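Local atomic coordinates of interpain A (Prevotella intermedia, PDB entry 3BB7), a protein that probably cleaves peptide bonds as a cysteine protease of the peptidase C10 family, represented here by a prointerpain A fragment, the zymogen form. Residues Phe51-Trp54 and Leu55-Asp59; Ala154-Asn158 and Thr159-Trp163; Val182-Leu185 and Met186-Gly190; Tyr293-Ile296 and Asp297-Asn300. The protein carries 1 engineered substitution. All coordinates share one frame; numbering follows the deposited sequence.

Contact 1 of 4, residues Phe51-Trp54 and Leu55-Asp59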
loop_
_atom_site.group_PDB
_atom_site.type_symbol
_atom_site.label_atom_id
_atom_site.label_comp_id
_atom_site.label_asym_id
_atom_site.label_seq_id
_atom_site.Cartn_x
_atom_site.Cartn_y
_atom_site.Cartn_z
ATOM N N PHE A 51 -5.968 5.655 -0.929
ATOM C CA PHE A 51 -6.783 5.957 -2.105
ATOM C C PHE A 51 -7.001 7.467 -2.224
ATOM O O PHE A 51 -6.929 8.040 -3.333
ATOM C CB PHE A 51 -8.113 5.198 -2.002
ATOM C CG PHE A 51 -9.097 5.491 -3.108
ATOM C CD1 PHE A 51 -10.325 6.116 -2.836
ATOM C CD2 PHE A 51 -8.829 5.057 -4.398
ATOM C CE1 PHE A 51 -11.257 6.350 -3.874
ATOM C CE2 PHE A 51 -9.743 5.258 -5.430
ATOM C CZ PHE A 51 -10.960 5.920 -5.168
ATOM N N LYS A 52 -7.195 8.124 -1.082
ATOM C CA LYS A 52 -7.315 9.583 -1.084
ATOM C C LYS A 52 -6.066 10.252 -1.664
ATOM O O LYS A 52 -6.186 11.202 -2.463
ATOM C CB LYS A 52 -7.607 10.088 0.332
ATOM C CG LYS A 52 -9.045 9.872 0.713
ATOM C CD LYS A 52 -9.350 10.465 2.098
ATOM C CE LYS A 52 -10.845 10.704 2.281
ATOM N NZ LYS A 52 -11.648 9.564 1.733
ATOM N N TRP A 53 -4.880 9.748 -1.298
ATOM C CA TRP A 53 -3.628 10.251 -1.868
ATOM C C TRP A 53 -3.638 10.090 -3.389
ATOM O O TRP A 53 -3.328 11.040 -4.129
ATOM C CB TRP A 53 -2.394 9.543 -1.281
ATOM C CG TRP A 53 -1.186 9.848 -2.100
ATOM C CD1 TRP A 53 -0.418 11.003 -2.068
ATOM C CD2 TRP A 53 -0.647 9.045 -3.153
ATOM N NE1 TRP A 53 0.599 10.917 -2.996
ATOM C CE2 TRP A 53 0.465 9.743 -3.696
ATOM C CE3 TRP A 53 -0.985 7.792 -3.676
ATOM C CZ2 TRP A 53 1.210 9.245 -4.778
ATOM C CZ3 TRP A 53 -0.238 7.276 -4.746
ATOM C CH2 TRP A 53 0.855 8.008 -5.284
ATOM N N TRP A 54 -4.001 8.897 -3.849
ATOM C CA TRP A 54 -3.964 8.591 -5.272
ATOM C C TRP A 54 -4.869 9.575 -6.043
ATOM O O TRP A 54 -4.477 10.094 -7.089
ATOM C CB TRP A 54 -4.389 7.140 -5.513
ATOM C CG TRP A 54 -4.350 6.781 -6.968
ATOM C CD1 TRP A 54 -3.246 6.412 -7.708
ATOM C CD2 TRP A 54 -5.470 6.745 -7.862
ATOM N NE1 TRP A 54 -3.615 6.184 -9.021
ATOM C CE2 TRP A 54 -4.979 6.353 -9.136
ATOM C CE3 TRP A 54 -6.843 6.998 -7.702
ATOM C CZ2 TRP A 54 -5.804 6.275 -10.256
ATOM C CZ3 TRP A 54 -7.669 6.892 -8.814
ATOM C CH2 TRP A 54 -7.145 6.524 -10.070
ATOM N N LEU A 55 -6.065 9.845 -5.535
ATOM C CA LEU A 55 -6.952 10.801 -6.193
ATOM C C LEU A 55 -6.327 12.199 -6.259
ATOM O O LEU A 55 -6.454 12.900 -7.278
ATOM C CB LEU A 55 -8.305 10.871 -5.481
ATOM C CG LEU A 55 -9.198 9.629 -5.605
ATOM C CD1 LEU A 55 -10.431 9.795 -4.692
ATOM C CD2 LEU A 55 -9.645 9.359 -7.037
ATOM N N LYS A 56 -5.692 12.623 -5.172
ATOM C CA LYS A 56 -5.029 13.949 -5.151
ATOM C C LYS A 56 -3.867 14.016 -6.160
ATOM O O LYS A 56 -3.712 15.008 -6.886
ATOM C CB LYS A 56 -4.551 14.273 -3.730
ATOM C CG LYS A 56 -5.710 14.551 -2.755
ATOM C CD LYS A 56 -5.214 15.109 -1.432
ATOM C CE LYS A 56 -6.333 15.866 -0.708
ATOM N NZ LYS A 56 -5.834 16.735 0.422
ATOM N N ALA A 57 -3.083 12.945 -6.225
ATOM C CA ALA A 57 -1.975 12.823 -7.179
ATOM C C ALA A 57 -2.482 12.817 -8.644
ATOM O O ALA A 57 -1.908 13.494 -9.506
ATOM C CB ALA A 57 -1.191 11.547 -6.881
ATOM N N ILE A 58 -3.582 12.111 -8.898
ATOM C CA ILE A 58 -4.208 12.130 -10.233
ATOM C C ILE A 58 -4.641 13.541 -10.610
ATOM O O ILE A 58 -4.320 14.036 -11.701
ATOM C CB ILE A 58 -5.403 11.141 -10.242
ATOM C CG1 ILE A 58 -4.913 9.678 -10.252
ATOM C CG2 ILE A 58 -6.380 11.413 -11.392
ATOM C CD1 ILE A 58 -4.299 9.180 -11.577
ATOM N N ASP A 59 -5.369 14.192 -9.712
ATOM C CA ASP A 59 -5.802 15.573 -9.947
ATOM C C ASP A 59 -4.599 16.478 -10.262
ATOM O O ASP A 59 -4.652 17.245 -11.221
ATOM C CB ASP A 59 -6.611 16.091 -8.747
ATOM C CG ASP A 59 -7.012 17.531 -8.912
ATOM O OD1 ASP A 59 -6.276 18.391 -8.385
ATOM O OD2 ASP A 59 -8.036 17.794 -9.590
#

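Contact 2 of 4, residues Ala154-Asn158 and Thr159-Trp163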
loop_
_atom_site.group_PDB
_atom_site.type_symbol
_atom_site.label_atom_id
_atom_site.label_comp_id
_atom_site.label_asym_id
_atom_site.label_seq_id
_atom_site.Cartn_x
_atom_site.Cartn_y
_atom_site.Cartn_z
ATOM N N ALA A 154 8.718 -5.284 20.376
ATOM C CA ALA A 154 8.595 -6.518 19.632
ATOM C C ALA A 154 9.840 -7.375 19.878
ATOM O O ALA A 154 10.976 -6.895 19.714
ATOM C CB ALA A 154 8.496 -6.181 18.168
ATOM N N ASP A 155 9.634 -8.622 20.285
ATOM C CA ASP A 155 10.739 -9.580 20.417
ATOM C C ASP A 155 10.721 -10.477 19.195
ATOM O O ASP A 155 10.186 -11.598 19.212
ATOM C CB ASP A 155 10.573 -10.397 21.696
ATOM C CG ASP A 155 11.719 -11.367 21.912
ATOM O OD1 ASP A 155 12.647 -11.407 21.050
ATOM O OD2 ASP A 155 11.669 -12.104 22.938
ATOM N N PHE A 156 11.273 -9.964 18.093
ATOM C CA PHE A 156 11.246 -10.693 16.817
ATOM C C PHE A 156 11.929 -12.060 16.932
ATOM O O PHE A 156 11.455 -13.074 16.367
ATOM C CB PHE A 156 11.913 -9.894 15.683
ATOM C CG PHE A 156 11.454 -8.458 15.553
ATOM C CD1 PHE A 156 10.418 -8.104 14.688
ATOM C CD2 PHE A 156 12.138 -7.441 16.216
ATOM C CE1 PHE A 156 10.049 -6.787 14.513
ATOM C CE2 PHE A 156 11.741 -6.091 16.090
ATOM C CZ PHE A 156 10.698 -5.771 15.233
ATOM N N GLY A 157 13.083 -12.087 17.616
ATOM C CA GLY A 157 13.913 -13.303 17.620
ATOM C C GLY A 157 13.246 -14.463 18.341
ATOM O O GLY A 157 13.561 -15.631 18.067
ATOM N N ASN A 158 12.311 -14.181 19.252
ATOM C CA ASN A 158 11.587 -15.256 19.934
ATOM C C ASN A 158 10.173 -15.469 19.420
ATOM O O ASN A 158 9.386 -16.205 20.036
ATOM C CB ASN A 158 11.604 -15.033 21.439
ATOM C CG ASN A 158 12.969 -15.259 22.039
ATOM O OD1 ASN A 158 13.565 -16.311 21.848
ATOM N ND2 ASN A 158 13.478 -14.263 22.745
ATOM N N THR A 159 9.851 -14.873 18.269
ATOM C CA THR A 159 8.511 -14.983 17.740
ATOM C C THR A 159 8.493 -15.880 16.514
ATOM O O THR A 159 9.203 -15.608 15.536
ATOM C CB THR A 159 7.935 -13.597 17.387
ATOM O OG1 THR A 159 7.818 -12.847 18.587
ATOM C CG2 THR A 159 6.538 -13.714 16.762
ATOM N N THR A 160 7.698 -16.959 16.576
ATOM C CA THR A 160 7.436 -17.787 15.414
ATOM C C THR A 160 6.108 -17.304 14.834
ATOM O O THR A 160 5.049 -17.577 15.409
ATOM C CB THR A 160 7.354 -19.277 15.812
ATOM O OG1 THR A 160 8.604 -19.659 16.414
ATOM C CG2 THR A 160 7.098 -20.144 14.601
ATOM N N TYR A 161 6.154 -16.574 13.720
ATOM C CA TYR A 161 4.928 -15.993 13.145
ATOM C C TYR A 161 3.917 -17.082 12.815
ATOM O O TYR A 161 4.249 -18.123 12.243
ATOM C CB TYR A 161 5.242 -15.067 11.950
ATOM C CG TYR A 161 6.120 -13.950 12.427
ATOM C CD1 TYR A 161 7.479 -13.963 12.178
ATOM C CD2 TYR A 161 5.595 -12.905 13.213
ATOM C CE1 TYR A 161 8.316 -12.975 12.712
ATOM C CE2 TYR A 161 6.408 -11.912 13.720
ATOM C CZ TYR A 161 7.785 -11.956 13.483
ATOM O OH TYR A 161 8.617 -10.985 14.049
ATOM N N ASP A 162 2.677 -16.877 13.221
ATOM C CA ASP A 162 1.669 -17.940 13.136
ATOM C C ASP A 162 0.955 -17.884 11.783
ATOM O O ASP A 162 -0.240 -17.561 11.699
ATOM C CB ASP A 162 0.712 -17.824 14.309
ATOM C CG ASP A 162 -0.226 -19.029 14.440
ATOM O OD1 ASP A 162 -1.110 -18.955 15.320
ATOM O OD2 ASP A 162 -0.087 -20.044 13.704
ATOM N N TRP A 163 1.703 -18.183 10.722
ATOM C CA TRP A 163 1.174 -18.080 9.351
ATOM C C TRP A 163 -0.117 -18.861 9.120
ATOM O O TRP A 163 -0.994 -18.408 8.394
ATOM C CB TRP A 163 2.225 -18.515 8.320
ATOM C CG TRP A 163 3.509 -17.740 8.455
ATOM C CD1 TRP A 163 4.717 -18.206 8.875
ATOM C CD2 TRP A 163 3.668 -16.324 8.287
ATOM N NE1 TRP A 163 5.648 -17.202 8.869
ATOM C CE2 TRP A 163 5.020 -16.018 8.546
ATOM C CE3 TRP A 163 2.806 -15.291 7.898
ATOM C CZ2 TRP A 163 5.534 -14.709 8.433
ATOM C CZ3 TRP A 163 3.308 -13.983 7.804
ATOM C CH2 TRP A 163 4.658 -13.697 8.094
HETATM O O HOH W 1 8.778 -18.861 19.261
#

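Contact 3 of 4, residues Val182-Leu185 and Met186-Gly190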
loop_
_atom_site.group_PDB
_atom_site.type_symbol
_atom_site.label_atom_id
_atom_site.label_comp_id
_atom_site.label_asym_id
_atom_site.label_seq_id
_atom_site.Cartn_x
_atom_site.Cartn_y
_atom_site.Cartn_z
ATOM N N VAL A 182 -2.446 -12.233 13.361
ATOM C CA VAL A 182 -2.252 -11.066 12.531
ATOM C C VAL A 182 -1.828 -9.838 13.354
ATOM O O VAL A 182 -1.030 -9.024 12.851
ATOM C CB VAL A 182 -3.478 -10.776 11.607
ATOM C CG1 VAL A 182 -4.686 -10.233 12.384
ATOM C CG2 VAL A 182 -3.091 -9.810 10.514
ATOM N N ALA A 183 -2.343 -9.701 14.585
ATOM C CA ALA A 183 -1.998 -8.545 15.413
ATOM C C ALA A 183 -0.517 -8.538 15.770
ATOM O O ALA A 183 0.077 -7.480 15.850
ATOM C CB ALA A 183 -2.831 -8.534 16.673
ATOM N N THR A 184 0.059 -9.723 16.029
ATOM C CA THR A 184 1.485 -9.834 16.322
ATOM C C THR A 184 2.294 -9.366 15.117
ATOM O O THR A 184 3.221 -8.574 15.276
ATOM C CB THR A 184 1.826 -11.287 16.675
ATOM O OG1 THR A 184 1.114 -11.655 17.872
ATOM C CG2 THR A 184 3.320 -11.448 16.875
ATOM N N LEU A 185 1.943 -9.860 13.923
ATOM C CA LEU A 185 2.638 -9.478 12.704
ATOM C C LEU A 185 2.545 -7.959 12.447
ATOM O O LEU A 185 3.548 -7.309 12.133
ATOM C CB LEU A 185 2.091 -10.287 11.518
ATOM C CG LEU A 185 2.715 -9.986 10.150
ATOM C CD1 LEU A 185 4.240 -10.338 10.152
ATOM C CD2 LEU A 185 2.010 -10.742 9.051
ATOM N N MET A 186 1.349 -7.387 12.624
ATOM C CA MET A 186 1.145 -5.936 12.440
ATOM C C MET A 186 2.014 -5.131 13.396
ATOM O O MET A 186 2.671 -4.187 12.983
ATOM C CB MET A 186 -0.315 -5.581 12.711
ATOM C CG MET A 186 -1.272 -6.036 11.640
ATOM S SD MET A 186 -1.156 -4.985 10.177
ATOM C CE MET A 186 -2.318 -5.816 9.096
ATOM N N LEU A 187 2.029 -5.537 14.677
ATOM C CA LEU A 187 2.812 -4.822 15.678
ATOM C C LEU A 187 4.296 -4.906 15.307
ATOM O O LEU A 187 5.007 -3.911 15.299
ATOM C CB LEU A 187 2.564 -5.439 17.046
ATOM C CG LEU A 187 3.624 -5.198 18.121
ATOM C CD1 LEU A 187 3.463 -3.811 18.537
ATOM C CD2 LEU A 187 3.423 -6.149 19.285
ATOM N N HIS A 188 4.750 -6.096 14.935
ATOM C CA HIS A 188 6.168 -6.269 14.627
ATOM C C HIS A 188 6.571 -5.484 13.389
ATOM O O HIS A 188 7.649 -4.861 13.372
ATOM C CB HIS A 188 6.475 -7.745 14.485
ATOM C CG HIS A 188 6.502 -8.463 15.793
ATOM N ND1 HIS A 188 7.312 -9.556 16.011
ATOM C CD2 HIS A 188 5.862 -8.216 16.968
ATOM C CE1 HIS A 188 7.137 -9.983 17.255
ATOM N NE2 HIS A 188 6.286 -9.173 17.864
ATOM N N CYS A 189 5.694 -5.452 12.383
ATOM C CA CYS A 189 6.001 -4.660 11.168
ATOM C C CYS A 189 6.092 -3.185 11.504
ATOM O O CYS A 189 6.954 -2.475 10.932
ATOM C CB CYS A 189 4.959 -4.892 10.083
ATOM S SG CYS A 189 5.081 -6.539 9.336
ATOM N N GLY A 190 5.210 -2.704 12.389
ATOM C CA GLY A 190 5.294 -1.286 12.799
ATOM C C GLY A 190 6.573 -0.983 13.574
ATOM O O GLY A 190 7.290 -0.005 13.276
#

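Contact 4 of 4, residues Tyr293-Ile296 and Asp297-Asn300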
loop_
_atom_site.group_PDB
_atom_site.type_symbol
_atom_site.label_atom_id
_atom_site.label_comp_id
_atom_site.label_asym_id
_atom_site.label_seq_id
_atom_site.Cartn_x
_atom_site.Cartn_y
_atom_site.Cartn_z
ATOM N N TYR A 293 -7.493 -2.063 -10.006
ATOM C CA TYR A 293 -6.369 -1.716 -10.886
ATOM C C TYR A 293 -6.365 -0.227 -11.139
ATOM O O TYR A 293 -7.393 0.371 -11.481
ATOM C CB TYR A 293 -6.503 -2.471 -12.193
ATOM C CG TYR A 293 -6.071 -3.928 -12.121
ATOM C CD1 TYR A 293 -4.867 -4.345 -12.689
ATOM C CD2 TYR A 293 -6.840 -4.867 -11.456
ATOM C CE1 TYR A 293 -4.490 -5.692 -12.649
ATOM C CE2 TYR A 293 -6.470 -6.222 -11.410
ATOM C CZ TYR A 293 -5.275 -6.611 -11.980
ATOM O OH TYR A 293 -4.930 -7.950 -11.948
ATOM N N TYR A 294 -5.197 0.375 -10.982
ATOM C CA TYR A 294 -5.051 1.829 -11.028
ATOM C C TYR A 294 -3.828 2.257 -11.810
ATOM O O TYR A 294 -2.814 1.571 -11.806
ATOM C CB TYR A 294 -4.944 2.359 -9.581
ATOM C CG TYR A 294 -6.255 2.171 -8.829
ATOM C CD1 TYR A 294 -7.258 3.140 -8.913
ATOM C CD2 TYR A 294 -6.509 1.027 -8.060
ATOM C CE1 TYR A 294 -8.485 2.977 -8.291
ATOM C CE2 TYR A 294 -7.761 0.862 -7.392
ATOM C CZ TYR A 294 -8.727 1.868 -7.511
ATOM O OH TYR A 294 -9.970 1.746 -6.926
ATOM N N LYS A 295 -3.905 3.403 -12.453
ATOM C CA LYS A 295 -2.725 3.946 -13.133
ATOM C C LYS A 295 -1.726 4.559 -12.165
ATOM O O LYS A 295 -2.071 5.378 -11.302
ATOM C CB LYS A 295 -3.167 4.999 -14.151
ATOM C CG LYS A 295 -3.805 4.366 -15.398
ATOM C CD LYS A 295 -3.957 5.352 -16.511
ATOM C CE LYS A 295 -4.219 4.635 -17.830
ATOM N NZ LYS A 295 -2.973 4.252 -18.556
ATOM N N ILE A 296 -0.470 4.175 -12.328
ATOM C CA ILE A 296 0.634 4.885 -11.678
ATOM C C ILE A 296 1.678 5.386 -12.696
ATOM O O ILE A 296 2.495 6.254 -12.363
ATOM C CB ILE A 296 1.348 4.102 -10.554
ATOM C CG1 ILE A 296 2.060 2.878 -11.129
ATOM C CG2 ILE A 296 0.347 3.768 -9.409
ATOM C CD1 ILE A 296 3.099 2.253 -10.178
ATOM N N ASP A 297 1.661 4.865 -13.919
ATOM C CA ASP A 297 2.669 5.315 -14.885
ATOM C C ASP A 297 2.675 6.829 -15.068
ATOM O O ASP A 297 3.733 7.464 -15.114
ATOM C CB ASP A 297 2.527 4.597 -16.241
ATOM C CG ASP A 297 1.114 4.637 -16.822
ATOM O OD1 ASP A 297 0.169 5.210 -16.227
ATOM O OD2 ASP A 297 0.942 4.073 -17.931
ATOM N N LEU A 298 1.487 7.413 -15.103
ATOM C CA LEU A 298 1.347 8.852 -15.329
ATOM C C LEU A 298 1.637 9.707 -14.091
ATOM O O LEU A 298 1.555 10.941 -14.168
ATOM C CB LEU A 298 -0.046 9.159 -15.879
ATOM C CG LEU A 298 -1.265 8.425 -15.330
ATOM C CD1 LEU A 298 -1.409 8.506 -13.833
ATOM C CD2 LEU A 298 -2.543 8.952 -16.013
ATOM N N LEU A 299 1.987 9.087 -12.963
ATOM C CA LEU A 299 2.278 9.883 -11.739
ATOM C C LEU A 299 3.758 10.316 -11.683
ATOM O O LEU A 299 4.485 9.951 -10.756
ATOM C CB LEU A 299 1.866 9.135 -10.449
ATOM C CG LEU A 299 0.375 8.744 -10.396
ATOM C CD1 LEU A 299 0.099 8.003 -9.122
ATOM C CD2 LEU A 299 -0.514 9.958 -10.509
ATOM N N ASN A 300 4.207 11.087 -12.681
ATOM C CA ASN A 300 5.609 11.554 -12.673
ATOM C C ASN A 300 5.807 12.475 -11.464
ATOM O O ASN A 300 4.966 13.322 -11.200
ATOM C CB ASN A 300 5.908 12.332 -13.967
ATOM C CG ASN A 300 7.347 12.810 -14.054
ATOM O OD1 ASN A 300 8.258 12.051 -14.402
ATOM N ND2 ASN A 300 7.561 14.061 -13.712
HETATM O O HOH W 2 -1.332 6.469 -18.289
HETATM O O HOH W 3 -1.113 2.411 -17.659
#

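Contact 1 of 4, residues Phe51-Trp54 and Leu55-Asp59
Leu55 N reaches back to Phe51 O at 3.0 Å and with an N-H...O angle of 164°, one of four successive bonds across the contact on helix 49-68, each amide donating to the carbonyl four residues earlier. Lys56, Ala57 and Ile58 give their amides in the same way to Lys52 O, Trp53 O and Trp54 O, so all four carbonyls of 51-54 have a donor; the shortest bond runs from Ala57 N to Trp53 O, 2.8 Å. Asp59 N to Leu55 O continues the ladder. Three side-chain pairs share this spacing, each a CH-pi contact over one ring face: Ile58 CG1 lies 3.6 Å from the centroid of the six-membered ring of Trp54, Leu55 CG stands over Phe51, and Ala57 CB over Trp53. Leu55 CD1 also comes 3.6 Å from Phe51 CE1. CG of Trp54 lies anti to the backbone N (chi1 -179°), which carries the indole along the carbonyl side, where Ile58 follows. As a sequence neighbour, Leu55 CD2 approaches that indole obliquely, 3.6 Å from Trp54 CZ3. Polar groups also find partners outside the contact: Trp53 NE1 donates to Phe307 O, Trp54 NE1 to Lys295 O and Phe51 N to Asn48 OD1, while Asp59 OD2 bonds Thr12 OG1. Trp53 also stacks with His267, predicted to be the catalytic proton acceptor. Polar pairing and ring packing together fix this inhibitor-family helix beside the active site, consistent with a propeptide that keeps the zymogen inactive.

Contact 2 of 4, residues Ala154-Asn158 and Thr159-Trp163
Asp155 O takes a 2.7 Å hydrogen bond from Thr159 OG1 and a weaker one, 3.3 Å, from Asn158 N. The hydroxyl stands above the carbonyl plane, 39° out of it, and so is not aligned with a lone pair. It gets there because OG1 lies beside the backbone N of Thr159 and anti to its carbonyl carbon (chi1 -64°), which turns CG2 the other way, over a face of the Tyr161 ring. One residue on, Thr159 N donates to Phe156 O at 3.1 Å; the chain therefore bends through two overlapping reverse turns. Asp155 tightens the first with its side chain: OD2 accepts from Asn158 ND2 at 2.8 Å through its syn lone pair, nearly in the amide plane of Asn158. On the side of the aromatic rings, Tyr161 OH arrives at the edge of the Phe156 ring, near its plane and 3.5 Å from CD1, and the same oxygen is hydrogen-bonded to His188 ND1. A water bridges the backbone to a side chain, donating to Asn158 O at 2.8 Å and bonding Thr160 OG1 at 3.0 Å. The whole bend leads out of strand 150-154 toward helix 176-192. Phe156 stacks with Tyr218, meets Phe219 edge-to-face and touches Ala192, whereas Trp163, further along the loop, rests on Leu185 of helix 176-192 and on Leu125 and Asn126 of helix 116-128.

Contact 3 of 4, residues Val182-Leu185 and Met186-Gly190
Thr184 and His188 run alongside each other, one helical turn apart, in the same direction, with the threonine methyl over one face of the imidazole. CG2 of Thr184 is 4.1 Å from the centroid of the His188 ring and 18° off its normal; its nearest ring atom is NE2 of His188, at 3.9 Å, while ND1 of that ring is bonded to Tyr161 OH. OG1 of Thr184 stands beside the backbone N (chi1 -63°) and bonds back to Asn180 O, which puts CG2 anti to that N, on the side of His188. A different edge of the helix carries Leu185 and Cys189, where Leu185 CD1 touches Cys189 SG at 4.0 Å. Met186 bends at chi2 (-75°), and its CE ends 4.3 Å from Val182 CG2, a looser apolar contact. Beneath these pairs the backbone is regular: Met186, Leu187, His188 and Cys189 donate to the carbonyls four residues earlier, the last bond, Cys189 N to Leu185 O, measuring 2.8 Å. These side chains give helix 176-192 distinct packing faces. On helix 116-128, Leu185 and Met186 meet Ala122, Met186 also Thr119, and Cys189 Thr121, while Leu187 and His188 pack against Ile152 and Ala154 of strand 150-154.

Contact 4 of 4, residues Tyr293-Ile296 and Asp297-Asn300
Ile296 and Leu299 close a type I beta turn: Leu299 N donates to Ile296 O at 2.9 Å with an N-H...O angle of 162°, and the corner residues Asp297 and Leu298 have the backbone torsions of that turn. The same carbonyl oxygen also accepts from Arg229 NH1, so two donors grip it. Besides this bond, the tight part is the meeting of Leu298 with Lys295. The two side chains cross at about a right angle, Leu298 CD2 resting 3.9 Å from CD of the lysine, and Leu298 CD1 comes as near to Lys295 CB. A looser approach sets Leu299 CD1 4.3 Å from Ile296 CG2. Beyond these residues Leu298 touches Ile58, and Leu299 touches Trp53 and Val61, of helix 49-68; Ile296 leans on Met238 of helix 234-246.

Among the buried charges only the direct ion pair is loose. CG of Asp297 stands between its backbone N and carbonyl carbon (chi1 51°), bringing the carboxylate round toward Lys295, yet the salt bridge from Lys295 NZ to Asp297 OD2 is long at 4.0 Å. Ile75 N gives OD2 a direct hydrogen bond, and Leu298 N a weak one to OD1. Water joins the charges: Lys295 NZ donates to two molecules, one of which passes a hydrogen bond to Asp297 OD1 at 2.8 Å and the other to Asp297 OD2 at 2.7 Å.

Overall arrangement
From the N terminus, contact 1 comes first, on helix 49-68 of the inhibitor-family region; contacts 2 and 3 follow within the C10 peptidase range, and contact 4 runs from strand 292-294 into the turn that follows. All four are local, joining adjoining segments, so none closes a long loop, and they run in series without nesting or crossing. In space they form two pairs on opposite sides of the chain's centre. Contacts 1 and 4 touch, with centres about 10 Å apart, tying helix 49-68 to the late turn; contacts 2 and 3 touch through Ala154, Phe156, Thr159 and Tyr161 against His188, joining loop to helix. Contacts 1 and 2 have centres about 36 Å apart.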